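PDB 4W8Z: CRISPR system Cmr subunit Cmr1-1, which belongs to the RNA-binding type III-B Cmr ribonucleoprotein complex of CRISPR antiviral defence, capping its helical core together with Cmr6. Local coordinates for residues Glu13-Thr18 / Gly124-Val129; Ser37-Met42 / Ile80-Leu85; Thr20-Val25 / Gly153-Arg158. All coordinates share one frame; numbering follows the deposited sequence.

Interaction 1: residues Glu13-Thr18 / Gly124-Val129; sequences EIESIT and GSRFRV
Ile-14 and Phe-127 face each other across two antiparallel strands, and their backbones carry the tight part of the contact. Two reciprocal bonds, Ile-14 N to Phe-127 O and Phe-127 N to Ile-14 O, both measure 2.9 Å, which identifies this as a hydrogen-bonded pair. The pairing continues with Ser-16 N donating to Ser-125 O at 2.8 Å; at its end the bond back to Ser-16 O comes from Gly-124 N. The backbone of Gly-124 takes a positive phi (109°), a conformation suited to glycine. On the buried face, Ile-14 CG1 meets Phe-127 CB at 3.9 Å. With chi1 at 77°, CG1 sits between the backbone N and the carbonyl carbon, a placement that turns this branch across the phenylalanine. Ser-16 OG lies at the ring edge, near its plane, but its hydrogen-bond partner is Thr-20. Tyr-121 meets the same ring edge-to-face.

These strands, 8-16 and 126-133, are the central pair of a four-stranded antiparallel sheet with strand order 2-3-1-4, the topology of the ferredoxin-like fold of RAMP proteins.

The other face, which carries Glu-13, Glu-15, Arg-126 and Arg-128, is looser and largely nearer solvent, although Glu-13 itself is buried. Glu-15 OE1 receives Arg-126 NE at 3.0 Å on its anti side, with carboxylate and guanidinium planes only 16° apart; the bond from NH2 to the same oxygen is weak. Glu-13 divides its oxygens: OE1 takes Arg-128 NH2 at 2.6 Å in the guanidinium plane, whereas OE2 makes a long salt bridge to Arg-126 NH1 at 3.7 Å. The nearby Arg-170, weakly paired with Glu-13, adds positive charge that probably favours the ionised carboxylate.

Interaction 2: residues Ser37-Met42 / Ile80-Leu85; sequences SIKGAM and ISVTPL
Met-42 and Ile-80 reach toward each other tip to tip, the methyl carbon Met-42 CE meeting Ile-80 CD1 at 3.7 Å. The methionine chain runs extended as far as its sulfur and then bends at chi3 (57°), so the terminal methyl, rather than SD, makes the closest approach. From the strand, Ile-80 answers with its longer branch. Ile-38 and Val-82 are oriented differently: their side chains cross at a slant, and the end of the isoleucine, CD1, touches Val-82 CG1 at 3.6 Å. The valine branch that receives it is the one set anti to the backbone N (chi1 -170°), while CG2 is turned toward Lys-39. A third geometry belongs to Lys-39, whose fully extended chain slides past both strand residues in the opposite sense. Its CG lies 3.9 Å from Ile-80 CG2 and 4.2 Å from Val-82 CG2, which places the aliphatic part alongside the two branched residues. The ammonium end is carried on to the neighbourhood of the Ile-80 carbonyl, at the exposed margin of the contact.

Ile-38, Lys-39 and Met-42 all lie within the first five residues of the helix. Ser-37 is the N-cap: its OG accepts from Gly-40 N at 3.0 Å, with an N-H...O angle of 156°. The axes of the short helix and strand segments remain 9.8 Å apart, consistent with a gap filled mainly by side chains, Lys-39 also reaching the Ile-80 carbonyl.

Strand 8-16, helix 38-54 and strand 79-84 form the beta-alpha-beta portion of the ferredoxin-like fold, with strand 126-133 inserted between the two strands. Leu-131 of that inserted strand touches both Met-42 and Ile-80, Leu-146 and Leu-149 of helix 136-152 pack against Met-42, and Ile-38 also rests on Leu-149.

Interaction 3: residues Thr20-Val25 / Gly153-Arg158; sequences THLLEV and GSVGFR
His-21 O accepts the amide of Phe-157 in the one hydrogen bond that joins these two irregular segments. It is 2.9 Å long, has an N-H...O angle of 164°, and approaches in the carbonyl plane. Just before that amide, Gly-156 CA lies 3.3 Å from His-21 O, at a backbone conformation (phi 99°) suited to glycine.

Apolar contacts flank this link and are looser. Leu-23 CD1 lies 4.1 Å from Phe-157 CB and stands obliquely to the ring. Leu-22 brings CD2 to Val-155 CG2 at 4.2 Å, and the same methyl lies against Gly-156 CA.

Rings and charges turn away to other partners. The Phe-157 side chain, with CG anti to the backbone N (chi1 -173°), leads off to Ile-108 and Leu-111 of helix 106-113, and Arg-158 CG covers one face of its ring. The Arg-158 guanidinium forms salt bridges with Glu-32 and Asp-318.

Segment 153-158, between helix 136-152 and the last strand of the ferredoxin-like sheet, begins a glycine-rich stretch whose position matches the glycine-rich loop characteristic of RAMP proteins.

Overall arrangement
The three contacts belong to one ferredoxin-like unit but differ in character. Interaction 1 is strand pairing at the centre of the sheet, with one buried face and one charged face. Interaction 2 is a surface contact, mostly of apolar side chains and the aliphatic part of a lysine, joining a helix to an edge strand of that sheet. Interaction 3 is buried and joins two loops through a backbone bond and sparse apolar packing. Interactions 1 and 2 are linked by the pairing of strands 126-133 and 79-84, as in Arg-128 N to Thr-83 O at 2.8 Å. Phe-127 touches Leu-22 of interaction 3, while Val-155 packs against Ile-38 and Ala-41 at the start of helix 38-54.

Interaction 1: residues Glu13-Thr18 / Gly124-Val129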
ATOM      1  N   GLU A  13     -16.440   3.624  -8.554  1.00 76.36           N
ATOM      2  CA  GLU A  13     -15.848   4.954  -8.529  1.00 77.14           C
ATOM      3  C   GLU A  13     -15.012   5.089  -7.267  1.00 76.59           C
ATOM      4  O   GLU A  13     -15.537   4.989  -6.157  1.00 72.81           O
ATOM      5  CB  GLU A  13     -16.913   6.050  -8.576  1.00 80.28           C
ATOM      6  CG  GLU A  13     -17.162   6.621  -9.958  1.00 84.50           C
ATOM      7  CD  GLU A  13     -17.805   7.997  -9.910  1.00 98.27           C
ATOM      8  OE1 GLU A  13     -18.738   8.254 -10.706  1.00109.84           O
ATOM      9  OE2 GLU A  13     -17.370   8.824  -9.076  1.00 91.74           O
ATOM     10  N   ILE A  14     -13.709   5.290  -7.429  1.00 74.84           N
ATOM     11  CA  ILE A  14     -12.853   5.512  -6.271  1.00 75.84           C
ATOM     12  C   ILE A  14     -12.418   6.971  -6.212  1.00 77.36           C
ATOM     13  O   ILE A  14     -12.379   7.663  -7.225  1.00 80.05           O
ATOM     14  CB  ILE A  14     -11.615   4.588  -6.276  1.00 70.32           C
ATOM     15  CG1 ILE A  14     -10.559   5.089  -7.262  1.00 81.70           C
ATOM     16  CG2 ILE A  14     -12.025   3.157  -6.583  1.00 69.04           C
ATOM     17  CD1 ILE A  14      -9.279   4.270  -7.258  1.00 74.70           C
ATOM     18  N   GLU A  15     -12.123   7.441  -5.008  1.00 76.34           N
ATOM     19  CA  GLU A  15     -11.747   8.827  -4.796  1.00 77.76           C
ATOM     20  C   GLU A  15     -10.465   8.898  -3.972  1.00 85.93           C
ATOM     21  O   GLU A  15     -10.263   8.099  -3.053  1.00 83.99           O
ATOM     22  CB  GLU A  15     -12.883   9.584  -4.103  1.00 81.98           C
ATOM     23  CG  GLU A  15     -12.554  11.017  -3.730  1.00 88.59           C
ATOM     24  CD  GLU A  15     -13.700  11.716  -3.015  1.00 95.39           C
ATOM     25  OE1 GLU A  15     -14.839  11.681  -3.529  1.00 90.99           O
ATOM     26  OE2 GLU A  15     -13.461  12.292  -1.931  1.00 99.51           O
ATOM     27  N   SER A  16      -9.597   9.846  -4.309  1.00 76.22           N
ATOM     28  CA  SER A  16      -8.367  10.056  -3.558  1.00 68.52           C
ATOM     29  C   SER A  16      -8.649  10.689  -2.196  1.00 74.20           C
ATOM     30  O   SER A  16      -9.333  11.709  -2.097  1.00 75.13           O
ATOM     31  CB  SER A  16      -7.394  10.933  -4.350  1.00 68.90           C
ATOM     32  OG  SER A  16      -7.049  10.323  -5.580  1.00 72.02           O
ATOM     33  N   ILE A  17      -8.124  10.070  -1.145  1.00 63.85           N
ATOM     34  CA  ILE A  17      -8.185  10.645   0.191  1.00 62.26           C
ATOM     35  C   ILE A  17      -6.973  11.544   0.409  1.00 70.84           C
ATOM     36  O   ILE A  17      -7.077  12.617   1.007  1.00 84.45           O
ATOM     37  CB  ILE A  17      -8.234   9.555   1.268  1.00 62.43           C
ATOM     38  CG1 ILE A  17      -9.585   8.840   1.230  1.00 60.46           C
ATOM     39  CG2 ILE A  17      -7.971  10.140   2.644  1.00 66.77           C
ATOM     40  CD1 ILE A  17      -9.612   7.552   2.021  1.00 66.85           C
ATOM     41  N   THR A  18      -5.823  11.105  -0.092  1.00 64.70           N
ATOM     42  CA  THR A  18      -4.600  11.893  -0.022  1.00 66.74           C
ATOM     43  C   THR A  18      -4.122  12.261  -1.421  1.00 69.86           C
ATOM     44  O   THR A  18      -4.580  11.681  -2.409  1.00 70.26           O
ATOM     45  CB  THR A  18      -3.475  11.138   0.713  1.00 59.57           C
ATOM     46  OG1 THR A  18      -3.305   9.838   0.130  1.00 71.46           O
ATOM     47  CG2 THR A  18      -3.802  10.987   2.189  1.00 57.80           C
ATOM     48  N   GLY A 124     -10.023  14.201  -3.394  1.00 71.85           N
ATOM     49  CA  GLY A 124     -11.297  14.447  -4.038  1.00 72.58           C
ATOM     50  C   GLY A 124     -11.264  14.053  -5.504  1.00 73.96           C
ATOM     51  O   GLY A 124     -12.301  13.988  -6.153  1.00 83.73           O
ATOM     52  N   SER A 125     -10.071  13.803  -6.032  1.00 73.61           N
ATOM     53  CA  SER A 125      -9.937  13.320  -7.400  1.00 73.07           C
ATOM     54  C   SER A 125     -10.662  11.992  -7.535  1.00 76.52           C
ATOM     55  O   SER A 125     -10.528  11.126  -6.673  1.00 82.38           O
ATOM     56  CB  SER A 125      -8.465  13.159  -7.779  1.00 76.38           C
ATOM     57  OG  SER A 125      -7.784  14.407  -7.781  1.00 82.57           O
ATOM     58  N   ARG A 126     -11.435  11.825  -8.602  1.00 73.96           N
ATOM     59  CA  ARG A 126     -12.193  10.591  -8.772  1.00 75.33           C
ATOM     60  C   ARG A 126     -11.779   9.809 -10.009  1.00 73.39           C
ATOM     61  O   ARG A 126     -11.352  10.386 -11.007  1.00 79.29           O
ATOM     62  CB  ARG A 126     -13.689  10.891  -8.818  1.00 88.01           C
ATOM     63  CG  ARG A 126     -14.249  11.333  -7.484  1.00 85.78           C
ATOM     64  CD  ARG A 126     -15.755  11.372  -7.498  1.00 95.02           C
ATOM     65  NE  ARG A 126     -16.268  11.828  -6.211  1.00110.93           N
ATOM     66  CZ  ARG A 126     -17.559  11.922  -5.909  1.00116.59           C
ATOM     67  NH1 ARG A 126     -18.480  11.589  -6.804  1.00110.37           N
ATOM     68  NH2 ARG A 126     -17.925  12.348  -4.708  1.00113.87           N
ATOM     69  N   PHE A 127     -11.903   8.488  -9.921  1.00 77.34           N
ATOM     70  CA  PHE A 127     -11.525   7.578 -11.000  1.00 72.45           C
ATOM     71  C   PHE A 127     -12.597   6.512 -11.166  1.00 79.93           C
ATOM     72  O   PHE A 127     -13.125   5.998 -10.180  1.00 84.72           O
ATOM     73  CB  PHE A 127     -10.168   6.918 -10.718  1.00 67.29           C
ATOM     74  CG  PHE A 127      -9.046   7.898 -10.495  1.00 68.62           C
ATOM     75  CD1 PHE A 127      -8.868   8.498  -9.257  1.00 64.01           C
ATOM     76  CD2 PHE A 127      -8.168   8.220 -11.520  1.00 70.11           C
ATOM     77  CE1 PHE A 127      -7.847   9.406  -9.046  1.00 61.87           C
ATOM     78  CE2 PHE A 127      -7.137   9.122 -11.314  1.00 65.09           C
ATOM     79  CZ  PHE A 127      -6.979   9.715 -10.075  1.00 68.12           C
ATOM     80  N   ARG A 128     -12.928   6.189 -12.411  1.00 85.02           N
ATOM     81  CA  ARG A 128     -13.838   5.086 -12.685  1.00 78.98           C
ATOM     82  C   ARG A 128     -13.053   3.819 -12.979  1.00 77.57           C
ATOM     83  O   ARG A 128     -12.147   3.821 -13.811  1.00 88.20           O
ATOM     84  CB  ARG A 128     -14.758   5.410 -13.857  1.00 87.29           C
ATOM     85  CG  ARG A 128     -15.543   4.209 -14.352  1.00 97.51           C
ATOM     86  CD  ARG A 128     -16.959   4.601 -14.722  1.00116.89           C
ATOM     87  NE  ARG A 128     -17.513   5.547 -13.756  1.00127.94           N
ATOM     88  CZ  ARG A 128     -18.786   5.924 -13.721  1.00120.41           C
ATOM     89  NH1 ARG A 128     -19.650   5.423 -14.593  1.00124.58           N
ATOM     90  NH2 ARG A 128     -19.193   6.796 -12.810  1.00120.56           N
ATOM     91  N   VAL A 129     -13.394   2.737 -12.289  1.00 72.17           N
ATOM     92  CA  VAL A 129     -12.764   1.450 -12.541  1.00 73.49           C
ATOM     93  C   VAL A 129     -13.819   0.421 -12.921  1.00 78.32           C
ATOM     94  O   VAL A 129     -14.763   0.183 -12.168  1.00 83.87           O
ATOM     95  CB  VAL A 129     -11.972   0.949 -11.318  1.00 70.97           C
ATOM     96  CG1 VAL A 129     -11.381  -0.417 -11.603  1.00 66.00           C
ATOM     97  CG2 VAL A 129     -10.877   1.939 -10.947  1.00 70.07           C
TER

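Interaction 2: residues Ser37-Met42 / Ile80-Leu85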
ATOM      1  N   SER A  37       0.287   1.777 -10.955  1.00 80.59           N
ATOM      2  CA  SER A  37      -1.009   2.124 -11.518  1.00 72.94           C
ATOM      3  C   SER A  37      -2.075   1.305 -10.809  1.00 74.51           C
ATOM      4  O   SER A  37      -1.754   0.404 -10.034  1.00 77.44           O
ATOM      5  CB  SER A  37      -1.040   1.859 -13.023  1.00 77.19           C
ATOM      6  OG  SER A  37      -1.019   0.466 -13.292  1.00 75.57           O
ATOM      7  N   ILE A  38      -3.340   1.612 -11.069  1.00 73.47           N
ATOM      8  CA  ILE A  38      -4.430   0.840 -10.490  1.00 76.76           C
ATOM      9  C   ILE A  38      -4.380  -0.611 -10.970  1.00 83.09           C
ATOM     10  O   ILE A  38      -4.506  -1.538 -10.169  1.00 82.73           O
ATOM     11  CB  ILE A  38      -5.792   1.459 -10.833  1.00 76.11           C
ATOM     12  CG1 ILE A  38      -5.889   2.858 -10.222  1.00 77.16           C
ATOM     13  CG2 ILE A  38      -6.927   0.576 -10.339  1.00 70.44           C
ATOM     14  CD1 ILE A  38      -7.260   3.481 -10.340  1.00 80.80           C
ATOM     15  N   LYS A  39      -4.177  -0.802 -12.272  1.00 80.60           N
ATOM     16  CA  LYS A  39      -4.053  -2.141 -12.839  1.00 80.37           C
ATOM     17  C   LYS A  39      -2.858  -2.877 -12.240  1.00 86.01           C
ATOM     18  O   LYS A  39      -2.949  -4.057 -11.900  1.00 83.02           O
ATOM     19  CB  LYS A  39      -3.911  -2.079 -14.361  1.00 89.84           C
ATOM     20  CG  LYS A  39      -5.030  -1.335 -15.069  1.00 97.50           C
ATOM     21  CD  LYS A  39      -4.930  -1.520 -16.574  1.00 90.29           C
ATOM     22  CE  LYS A  39      -5.895  -0.611 -17.309  1.00 92.71           C
ATOM     23  NZ  LYS A  39      -5.786  -0.787 -18.785  1.00102.15           N
ATOM     24  N   GLY A  40      -1.741  -2.169 -12.109  1.00 88.10           N
ATOM     25  CA  GLY A  40      -0.522  -2.755 -11.578  1.00 77.77           C
ATOM     26  C   GLY A  40      -0.638  -3.121 -10.112  1.00 75.80           C
ATOM     27  O   GLY A  40      -0.156  -4.172  -9.683  1.00 75.37           O
ATOM     28  N   ALA A  41      -1.285  -2.253  -9.342  1.00 69.24           N
ATOM     29  CA  ALA A  41      -1.464  -2.483  -7.915  1.00 66.68           C
ATOM     30  C   ALA A  41      -2.453  -3.617  -7.636  1.00 69.39           C
ATOM     31  O   ALA A  41      -2.284  -4.369  -6.674  1.00 75.59           O
ATOM     32  CB  ALA A  41      -1.918  -1.211  -7.237  1.00 71.99           C
ATOM     33  N   MET A  42      -3.483  -3.731  -8.472  1.00 71.46           N
ATOM     34  CA  MET A  42      -4.429  -4.843  -8.388  1.00 75.50           C
ATOM     35  C   MET A  42      -3.699  -6.164  -8.592  1.00 82.28           C
ATOM     36  O   MET A  42      -3.904  -7.127  -7.849  1.00 83.03           O
ATOM     37  CB  MET A  42      -5.547  -4.696  -9.424  1.00 71.11           C
ATOM     38  CG  MET A  42      -6.617  -3.678  -9.062  1.00 73.12           C
ATOM     39  SD  MET A  42      -7.866  -3.511 -10.352  1.00 73.69           S
ATOM     40  CE  MET A  42      -8.431  -5.204 -10.481  1.00 72.56           C
ATOM     41  N   ILE A  80      -9.712  -4.669 -17.567  1.00 84.57           N
ATOM     42  CA  ILE A  80      -9.764  -3.594 -16.580  1.00 84.34           C
ATOM     43  C   ILE A  80      -9.683  -2.229 -17.246  1.00 82.73           C
ATOM     44  O   ILE A  80      -8.705  -1.924 -17.924  1.00 86.05           O
ATOM     45  CB  ILE A  80      -8.623  -3.713 -15.555  1.00 82.57           C
ATOM     46  CG1 ILE A  80      -8.639  -5.096 -14.899  1.00 80.40           C
ATOM     47  CG2 ILE A  80      -8.722  -2.603 -14.518  1.00 73.58           C
ATOM     48  CD1 ILE A  80      -7.409  -5.396 -14.076  1.00 77.52           C
ATOM     49  N   SER A  81     -10.707  -1.407 -17.046  1.00 82.52           N
ATOM     50  CA  SER A  81     -10.741  -0.079 -17.645  1.00 75.61           C
ATOM     51  C   SER A  81     -10.728   1.010 -16.581  1.00 75.52           C
ATOM     52  O   SER A  81     -11.587   1.039 -15.700  1.00 87.96           O
ATOM     53  CB  SER A  81     -11.971   0.066 -18.536  1.00 76.35           C
ATOM     54  OG  SER A  81     -12.018  -0.979 -19.490  1.00 76.71           O
ATOM     55  N   VAL A  82      -9.746   1.900 -16.662  1.00 73.83           N
ATOM     56  CA  VAL A  82      -9.609   2.974 -15.688  1.00 75.43           C
ATOM     57  C   VAL A  82      -9.631   4.334 -16.376  1.00 83.64           C
ATOM     58  O   VAL A  82      -8.737   4.655 -17.158  1.00 92.18           O
ATOM     59  CB  VAL A  82      -8.300   2.850 -14.877  1.00 67.97           C
ATOM     60  CG1 VAL A  82      -8.308   3.830 -13.722  1.00 62.20           C
ATOM     61  CG2 VAL A  82      -8.101   1.428 -14.369  1.00 61.58           C
ATOM     62  N   THR A  83     -10.653   5.132 -16.094  1.00 85.41           N
ATOM     63  CA  THR A  83     -10.707   6.488 -16.623  1.00 91.03           C
ATOM     64  C   THR A  83     -10.827   7.493 -15.484  1.00 87.71           C
ATOM     65  O   THR A  83     -11.732   7.394 -14.655  1.00 83.73           O
ATOM     66  CB  THR A  83     -11.884   6.681 -17.609  1.00 88.91           C
ATOM     67  OG1 THR A  83     -13.104   6.262 -16.990  1.00 89.58           O
ATOM     68  CG2 THR A  83     -11.661   5.872 -18.882  1.00 94.20           C
ATOM     69  N   PRO A  84      -9.893   8.455 -15.428  1.00 87.95           N
ATOM     70  CA  PRO A  84      -9.983   9.548 -14.457  1.00 87.17           C
ATOM     71  C   PRO A  84     -11.155  10.474 -14.780  1.00 94.73           C
ATOM     72  O   PRO A  84     -11.438  10.725 -15.951  1.00 92.87           O
ATOM     73  CB  PRO A  84      -8.642  10.268 -14.610  1.00 84.48           C
ATOM     74  CG  PRO A  84      -8.198   9.944 -15.998  1.00 85.59           C
ATOM     75  CD  PRO A  84      -8.678   8.549 -16.258  1.00 85.95           C
ATOM     76  N   LEU A  85     -11.834  10.958 -13.746  1.00 92.97           N
ATOM     77  CA  LEU A  85     -12.993  11.820 -13.926  1.00 85.85           C
ATOM     78  C   LEU A  85     -12.657  13.249 -13.525  1.00 90.83           C
ATOM     79  O   LEU A  85     -13.442  14.174 -13.742  1.00 91.01           O
ATOM     80  CB  LEU A  85     -14.174  11.297 -13.110  1.00 80.42           C
ATOM     81  CG  LEU A  85     -14.493   9.823 -13.370  1.00 84.25           C
ATOM     82  CD1 LEU A  85     -15.662   9.328 -12.508  1.00 76.31           C
ATOM     83  CD2 LEU A  85     -14.760   9.582 -14.851  1.00 81.29           C
TER

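Interaction 3: residues Thr20-Val25 / Gly153-Arg158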
ATOM      1  N   THR A  20      -2.507  12.424  -4.840  1.00 75.40           N
ATOM      2  CA  THR A  20      -2.171  11.278  -5.677  1.00 77.93           C
ATOM      3  C   THR A  20      -1.243  11.700  -6.808  1.00 75.71           C
ATOM      4  O   THR A  20      -1.484  12.706  -7.465  1.00 79.13           O
ATOM      5  CB  THR A  20      -3.445  10.615  -6.253  1.00 71.64           C
ATOM      6  OG1 THR A  20      -4.263  10.136  -5.177  1.00 59.29           O
ATOM      7  CG2 THR A  20      -3.087   9.448  -7.158  1.00 61.67           C
ATOM      8  N   HIS A  21      -0.180  10.930  -7.023  1.00 74.64           N
ATOM      9  CA  HIS A  21       0.824  11.270  -8.025  1.00 69.74           C
ATOM     10  C   HIS A  21       1.082  10.131  -9.012  1.00 74.73           C
ATOM     11  O   HIS A  21       1.881   9.231  -8.749  1.00 77.17           O
ATOM     12  CB  HIS A  21       2.126  11.671  -7.336  1.00 65.81           C
ATOM     13  CG  HIS A  21       2.004  12.905  -6.501  1.00 66.00           C
ATOM     14  ND1 HIS A  21       2.407  14.148  -6.944  1.00 70.76           N
ATOM     15  CD2 HIS A  21       1.514  13.093  -5.253  1.00 64.70           C
ATOM     16  CE1 HIS A  21       2.176  15.044  -6.003  1.00 79.00           C
ATOM     17  NE2 HIS A  21       1.633  14.430  -4.966  1.00 78.13           N
ATOM     18  N   LEU A  22       0.404  10.182 -10.152  1.00 74.85           N
ATOM     19  CA  LEU A  22       0.543   9.150 -11.170  1.00 73.05           C
ATOM     20  C   LEU A  22       1.629   9.550 -12.150  1.00 80.55           C
ATOM     21  O   LEU A  22       1.393  10.323 -13.079  1.00 91.69           O
ATOM     22  CB  LEU A  22      -0.788   8.926 -11.886  1.00 75.82           C
ATOM     23  CG  LEU A  22      -1.966   8.729 -10.925  1.00 74.04           C
ATOM     24  CD1 LEU A  22      -3.264   8.471 -11.666  1.00 72.13           C
ATOM     25  CD2 LEU A  22      -1.664   7.600  -9.948  1.00 75.40           C
ATOM     26  N   LEU A  23       2.829   9.024 -11.931  1.00 79.75           N
ATOM     27  CA  LEU A  23       4.005   9.491 -12.648  1.00 75.88           C
ATOM     28  C   LEU A  23       4.751   8.377 -13.370  1.00 83.18           C
ATOM     29  O   LEU A  23       5.983   8.348 -13.349  1.00 86.57           O
ATOM     30  CB  LEU A  23       4.956  10.189 -11.676  1.00 69.07           C
ATOM     31  CG  LEU A  23       4.383  11.370 -10.896  1.00 70.95           C
ATOM     32  CD1 LEU A  23       5.419  11.936  -9.934  1.00 68.67           C
ATOM     33  CD2 LEU A  23       3.901  12.442 -11.864  1.00 76.46           C
ATOM     34  N   GLU A  24       4.016   7.474 -14.015  1.00 83.37           N
ATOM     35  CA  GLU A  24       4.629   6.361 -14.742  1.00 86.65           C
ATOM     36  C   GLU A  24       5.562   6.848 -15.849  1.00 87.47           C
ATOM     37  O   GLU A  24       6.512   6.159 -16.223  1.00 87.17           O
ATOM     38  CB  GLU A  24       3.556   5.451 -15.335  1.00 91.73           C
ATOM     39  CG  GLU A  24       2.781   4.668 -14.298  1.00102.26           C
ATOM     40  CD  GLU A  24       1.909   3.587 -14.909  1.00114.11           C
ATOM     41  OE1 GLU A  24       2.387   2.438 -15.030  1.00118.17           O
ATOM     42  OE2 GLU A  24       0.745   3.883 -15.261  1.00116.33           O
ATOM     43  N   VAL A  25       5.282   8.041 -16.365  1.00 91.66           N
ATOM     44  CA  VAL A  25       6.104   8.661 -17.393  1.00 91.75           C
ATOM     45  C   VAL A  25       7.552   8.840 -16.938  1.00 90.80           C
ATOM     46  O   VAL A  25       8.484   8.576 -17.697  1.00103.08           O
ATOM     47  CB  VAL A  25       5.525  10.035 -17.811  1.00 95.22           C
ATOM     48  CG1 VAL A  25       6.520  10.802 -18.657  1.00104.91           C
ATOM     49  CG2 VAL A  25       4.218   9.853 -18.568  1.00 97.79           C
ATOM     50  N   GLY A 153      -3.962  -0.878   0.351  1.00 66.76           N
ATOM     51  CA  GLY A 153      -2.949  -0.359  -0.543  1.00 59.70           C
ATOM     52  C   GLY A 153      -3.120   1.106  -0.884  1.00 58.59           C
ATOM     53  O   GLY A 153      -3.680   1.878  -0.106  1.00 67.14           O
ATOM     54  N   SER A 154      -2.635   1.468  -2.067  1.00 57.72           N
ATOM     55  CA  SER A 154      -2.609   2.838  -2.559  1.00 57.98           C
ATOM     56  C   SER A 154      -1.904   2.829  -3.908  1.00 64.12           C
ATOM     57  O   SER A 154      -1.347   1.807  -4.306  1.00 56.04           O
ATOM     58  CB  SER A 154      -1.893   3.769  -1.583  1.00 58.83           C
ATOM     59  OG  SER A 154      -0.644   3.220  -1.204  1.00 75.69           O
ATOM     60  N   VAL A 155      -1.923   3.956  -4.617  1.00 68.13           N
ATOM     61  CA  VAL A 155      -1.306   4.018  -5.944  1.00 69.55           C
ATOM     62  C   VAL A 155      -0.461   5.276  -6.160  1.00 66.59           C
ATOM     63  O   VAL A 155      -0.701   6.316  -5.546  1.00 76.87           O
ATOM     64  CB  VAL A 155      -2.372   3.950  -7.057  1.00 68.57           C
ATOM     65  CG1 VAL A 155      -3.127   2.630  -7.002  1.00 63.50           C
ATOM     66  CG2 VAL A 155      -3.332   5.117  -6.940  1.00 64.23           C
ATOM     67  N   GLY A 156       0.536   5.170  -7.032  1.00 61.06           N
ATOM     68  CA  GLY A 156       1.346   6.313  -7.402  1.00 59.23           C
ATOM     69  C   GLY A 156       2.690   6.444  -6.701  1.00 69.57           C
ATOM     70  O   GLY A 156       3.087   5.596  -5.896  1.00 55.82           O
ATOM     71  N   PHE A 157       3.392   7.528  -7.016  1.00 64.02           N
ATOM     72  CA  PHE A 157       4.679   7.820  -6.402  1.00 65.41           C
ATOM     73  C   PHE A 157       4.513   8.071  -4.902  1.00 70.02           C
ATOM     74  O   PHE A 157       3.638   8.837  -4.490  1.00 70.85           O
ATOM     75  CB  PHE A 157       5.330   9.027  -7.087  1.00 59.38           C
ATOM     76  CG  PHE A 157       6.735   9.306  -6.629  1.00 59.95           C
ATOM     77  CD1 PHE A 157       7.653   8.279  -6.503  1.00 59.28           C
ATOM     78  CD2 PHE A 157       7.145  10.605  -6.350  1.00 66.75           C
ATOM     79  CE1 PHE A 157       8.954   8.533  -6.090  1.00 62.04           C
ATOM     80  CE2 PHE A 157       8.444  10.866  -5.932  1.00 69.08           C
ATOM     81  CZ  PHE A 157       9.349   9.825  -5.803  1.00 62.78           C
ATOM     82  N   ARG A 158       5.350   7.406  -4.105  1.00 68.37           N
ATOM     83  CA  ARG A 158       5.376   7.551  -2.644  1.00 63.11           C
ATOM     84  C   ARG A 158       4.118   7.024  -1.947  1.00 55.02           C
ATOM     85  O   ARG A 158       3.810   7.422  -0.823  1.00 55.28           O
ATOM     86  CB  ARG A 158       5.610   9.018  -2.258  1.00 59.91           C
ATOM     87  CG  ARG A 158       7.046   9.463  -2.407  1.00 58.50           C
ATOM     88  CD  ARG A 158       7.934   8.760  -1.388  1.00 58.87           C
ATOM     89  NE  ARG A 158       9.345   8.978  -1.674  1.00 72.39           N
ATOM     90  CZ  ARG A 158      10.109   8.135  -2.362  1.00 72.35           C
ATOM     91  NH1 ARG A 158       9.597   7.003  -2.825  1.00 71.74           N
ATOM     92  NH2 ARG A 158      11.386   8.423  -2.585  1.00 75.29           N
TER